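Putative transcriptional regulator (MarR/EmrR family) (PDB 3NRV) probably binds DNA as a dimeric transcription factor of the MarR/EmrR family, through a winged helix-turn-helix domain. Local coordinates at residues 40-48 and 59-67. Numbering follows the deposited sequence.
Sequences MTEWRIISV and KISDILGLD
Leu64, the last residue of helix 57-64, lies between Arg44 and Val48 and meets Arg44, Ile45 and Val48 with successive atoms. Its CB sits over one face of the Arg44 guanidinium, 3.8 Å from NH2. CG stands near Val48 CG2, and from it the side chain forks: Leu64 CD1 meets Ile45 CG1 at 3.6 Å, the isoleucine running roughly perpendicular to the leucine, while Leu64 CD2 presses on Val48 CG2 at 3.5 Å, a tight fit for two methyl groups. Leucine and valine lie alongside, pointing opposite ways. With CG1 anti to the backbone N (chi1 170°), Val48 spreads both methyls toward the second helix, and CG1 reaches Ile63 CD1 tip to tip at 3.8 Å. Ile45 CG1 also touches Ile60 CG2.

The polar end of the contact lies where helix 57-64 stops. Arg44 bends at chi3, carrying its NH2 to the carbonyl of Leu64, with NH2 to O at 3.0 Å. The bond meets an in-plane lone pair of the oxygen but is far from straight, with an N-H...O angle of 132°. Gly65 then turns the chain with a positive phi, and Leu66 folds back so that its CD1 meets Thr41 CG2 tip to tip at 3.6 Å. Ser61 OG holds this turn through a 2.6 Å hydrogen bond to Leu66 O.

Arg44 NH1 bonds to Asn22 of the second subunit, and Thr41 OG1 to the Asp62 carbonyl of that subunit, tying the packing to the dimer interface. The segments 40-48 and 59-64, whose axes cross at 110°, belong to the winged helix-turn-helix domain; helix 68-80, which follows the turn and is probably its recognition helix, covers Ile45 with Thr74 and Ile60 with Val71.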
loop_
_atom_site.group_PDB
_atom_site.type_symbol
_atom_site.label_atom_id
_atom_site.label_comp_id
_atom_site.label_asym_id
_atom_site.label_seq_id
_atom_site.Cartn_x
_atom_site.Cartn_y
_atom_site.Cartn_z
HETATM N N MSE C 40 -1.636 9.783 2.179
HETATM C CA MSE C 40 -1.808 8.874 1.044
HETATM C C MSE C 40 -3.032 7.977 1.252
HETATM O O MSE C 40 -3.809 7.709 0.334
HETATM C CB MSE C 40 -0.525 8.019 0.883
HETATM C CG MSE C 40 -0.660 6.794 -0.065
HETATM SE SE MSE C 40 -1.195 7.530 -1.829
HETATM C CE MSE C 40 -0.574 6.102 -3.004
ATOM N N THR C 41 -3.213 7.502 2.474
ATOM C CA THR C 41 -4.334 6.606 2.737
ATOM C C THR C 41 -5.679 7.330 2.642
ATOM O O THR C 41 -6.653 6.794 2.107
ATOM C CB THR C 41 -4.167 5.866 4.072
ATOM O OG1 THR C 41 -3.004 5.029 3.982
ATOM C CG2 THR C 41 -5.400 5.008 4.365
ATOM N N GLU C 42 -5.729 8.560 3.135
ATOM C CA GLU C 42 -6.903 9.404 2.893
ATOM C C GLU C 42 -7.208 9.524 1.398
ATOM O O GLU C 42 -8.364 9.358 0.976
ATOM C CB GLU C 42 -6.704 10.786 3.534
ATOM C CG GLU C 42 -6.794 10.678 5.058
ATOM C CD GLU C 42 -6.455 11.962 5.791
ATOM O OE1 GLU C 42 -5.520 12.669 5.389
ATOM O OE2 GLU C 42 -7.132 12.256 6.787
ATOM N N TRP C 43 -6.181 9.831 0.609
ATOM C CA TRP C 43 -6.332 9.934 -0.851
ATOM C C TRP C 43 -6.848 8.620 -1.476
ATOM O O TRP C 43 -7.746 8.634 -2.306
ATOM C CB TRP C 43 -5.017 10.375 -1.544
ATOM C CG TRP C 43 -5.117 10.144 -3.005
ATOM C CD1 TRP C 43 -4.462 9.202 -3.749
ATOM C CD2 TRP C 43 -6.030 10.798 -3.896
ATOM N NE1 TRP C 43 -4.893 9.258 -5.062
ATOM C CE2 TRP C 43 -5.852 10.220 -5.173
ATOM C CE3 TRP C 43 -6.964 11.822 -3.734
ATOM C CZ2 TRP C 43 -6.573 10.649 -6.283
ATOM C CZ3 TRP C 43 -7.679 12.242 -4.843
ATOM C CH2 TRP C 43 -7.479 11.654 -6.097
ATOM N N ARG C 44 -6.278 7.483 -1.080
ATOM C CA ARG C 44 -6.721 6.204 -1.636
ATOM C C ARG C 44 -8.221 5.995 -1.410
ATOM O O ARG C 44 -8.952 5.533 -2.287
ATOM C CB ARG C 44 -5.911 5.031 -1.036
ATOM C CG ARG C 44 -4.393 5.086 -1.370
ATOM C CD ARG C 44 -3.631 3.902 -0.741
ATOM N NE ARG C 44 -4.047 2.636 -1.360
ATOM C CZ ARG C 44 -3.902 1.427 -0.811
ATOM N NH1 ARG C 44 -3.366 1.303 0.392
ATOM N NH2 ARG C 44 -4.305 0.339 -1.472
ATOM N N ILE C 45 -8.688 6.353 -0.226
ATOM C CA ILE C 45 -10.095 6.170 0.080
ATOM C C ILE C 45 -10.996 7.153 -0.682
ATOM O O ILE C 45 -12.022 6.766 -1.227
ATOM C CB ILE C 45 -10.336 6.264 1.588
ATOM C CG1 ILE C 45 -9.774 4.994 2.238
ATOM C CG2 ILE C 45 -11.816 6.392 1.870
ATOM C CD1 ILE C 45 -9.711 5.042 3.755
ATOM N N ILE C 46 -10.601 8.421 -0.707
ATOM C CA ILE C 46 -11.332 9.430 -1.472
ATOM C C ILE C 46 -11.482 8.980 -2.923
ATOM O O ILE C 46 -12.561 9.083 -3.525
ATOM C CB ILE C 46 -10.618 10.809 -1.357
ATOM C CG1 ILE C 46 -10.951 11.427 0.004
ATOM C CG2 ILE C 46 -11.036 11.756 -2.473
ATOM C CD1 ILE C 46 -9.956 12.427 0.433
ATOM N N SER C 47 -10.402 8.453 -3.483
ATOM C CA SER C 47 -10.429 8.024 -4.875
ATOM C C SER C 47 -11.383 6.832 -5.072
ATOM O O SER C 47 -12.069 6.725 -6.095
ATOM C CB SER C 47 -9.015 7.714 -5.376
ATOM O OG SER C 47 -9.068 7.088 -6.643
ATOM N N VAL C 48 -11.452 5.950 -4.081
ATOM C CA VAL C 48 -12.424 4.845 -4.141
ATOM C C VAL C 48 -13.855 5.379 -4.065
ATOM O O VAL C 48 -14.709 4.982 -4.841
ATOM C CB VAL C 48 -12.212 3.776 -3.047
ATOM C CG1 VAL C 48 -13.398 2.787 -3.007
ATOM C CG2 VAL C 48 -10.917 3.031 -3.295
ATOM N N LYS C 59 -16.580 -2.820 1.624
ATOM C CA LYS C 59 -16.256 -2.654 0.208
ATOM C C LYS C 59 -14.943 -1.875 -0.007
ATOM O O LYS C 59 -14.143 -2.227 -0.878
ATOM C CB LYS C 59 -17.415 -2.001 -0.554
ATOM C CG LYS C 59 -17.121 -1.827 -2.041
ATOM C CD LYS C 59 -18.353 -1.365 -2.813
ATOM C CE LYS C 59 -18.062 -1.256 -4.304
ATOM N NZ LYS C 59 -19.332 -1.071 -5.083
ATOM N N ILE C 60 -14.711 -0.837 0.799
ATOM C CA ILE C 60 -13.476 -0.054 0.661
ATOM C C ILE C 60 -12.265 -0.936 1.005
ATOM O O ILE C 60 -11.255 -0.942 0.296
ATOM C CB ILE C 60 -13.518 1.237 1.532
ATOM C CG1 ILE C 60 -14.653 2.163 1.073
ATOM C CG2 ILE C 60 -12.185 1.980 1.500
ATOM C CD1 ILE C 60 -15.056 3.179 2.141
ATOM N N SER C 61 -12.386 -1.716 2.076
ATOM C CA SER C 61 -11.326 -2.645 2.466
ATOM C C SER C 61 -11.045 -3.698 1.391
ATOM O O SER C 61 -9.886 -4.011 1.089
ATOM C CB SER C 61 -11.687 -3.325 3.807
ATOM O OG SER C 61 -10.733 -4.304 4.163
ATOM N N ASP C 62 -12.108 -4.240 0.811
ATOM C CA ASP C 62 -11.970 -5.254 -0.225
ATOM C C ASP C 62 -11.205 -4.678 -1.407
ATOM O O ASP C 62 -10.334 -5.343 -1.978
ATOM C CB ASP C 62 -13.338 -5.744 -0.701
ATOM C CG ASP C 62 -14.031 -6.623 0.323
ATOM O OD1 ASP C 62 -13.361 -7.061 1.285
ATOM O OD2 ASP C 62 -15.249 -6.877 0.162
ATOM N N ILE C 63 -11.533 -3.439 -1.764
ATOM C CA ILE C 63 -10.886 -2.782 -2.894
ATOM C C ILE C 63 -9.424 -2.435 -2.636
ATOM O O ILE C 63 -8.571 -2.664 -3.497
ATOM C CB ILE C 63 -11.666 -1.527 -3.346
ATOM C CG1 ILE C 63 -13.033 -1.940 -3.911
ATOM C CG2 ILE C 63 -10.868 -0.753 -4.376
ATOM C CD1 ILE C 63 -14.022 -0.777 -4.117
ATOM N N LEU C 64 -9.126 -1.894 -1.457
ATOM C CA LEU C 64 -7.788 -1.376 -1.189
ATOM C C LEU C 64 -6.806 -2.419 -0.636
ATOM O O LEU C 64 -5.592 -2.261 -0.776
ATOM C CB LEU C 64 -7.855 -0.178 -0.227
ATOM C CG LEU C 64 -8.615 1.056 -0.738
ATOM C CD1 LEU C 64 -8.582 2.172 0.327
ATOM C CD2 LEU C 64 -8.031 1.557 -2.060
ATOM N N GLY C 65 -7.329 -3.449 0.031
ATOM C CA GLY C 65 -6.482 -4.385 0.749
ATOM C C GLY C 65 -6.061 -3.944 2.144
ATOM O O GLY C 65 -5.314 -4.656 2.828
ATOM N N LEU C 66 -6.495 -2.760 2.569
ATOM C CA LEU C 66 -6.257 -2.357 3.952
ATOM C C LEU C 66 -7.334 -3.009 4.780
ATOM O O LEU C 66 -8.468 -3.099 4.325
ATOM C CB LEU C 66 -6.349 -0.839 4.116
ATOM C CG LEU C 66 -5.196 0.002 3.570
ATOM C CD1 LEU C 66 -5.550 1.481 3.613
ATOM C CD2 LEU C 66 -3.926 -0.273 4.351
ATOM N N ASP C 67 -6.998 -3.443 5.993
ATOM C CA ASP C 67 -8.000 -4.061 6.848
ATOM C C ASP C 67 -9.083 -3.087 7.279
ATOM O O ASP C 67 -8.939 -1.883 7.131
ATOM C CB ASP C 67 -7.395 -4.853 8.029
ATOM C CG ASP C 67 -6.766 -3.974 9.120
ATOM O OD1 ASP C 67 -7.161 -2.803 9.326
ATOM O OD2 ASP C 67 -5.873 -4.508 9.821
#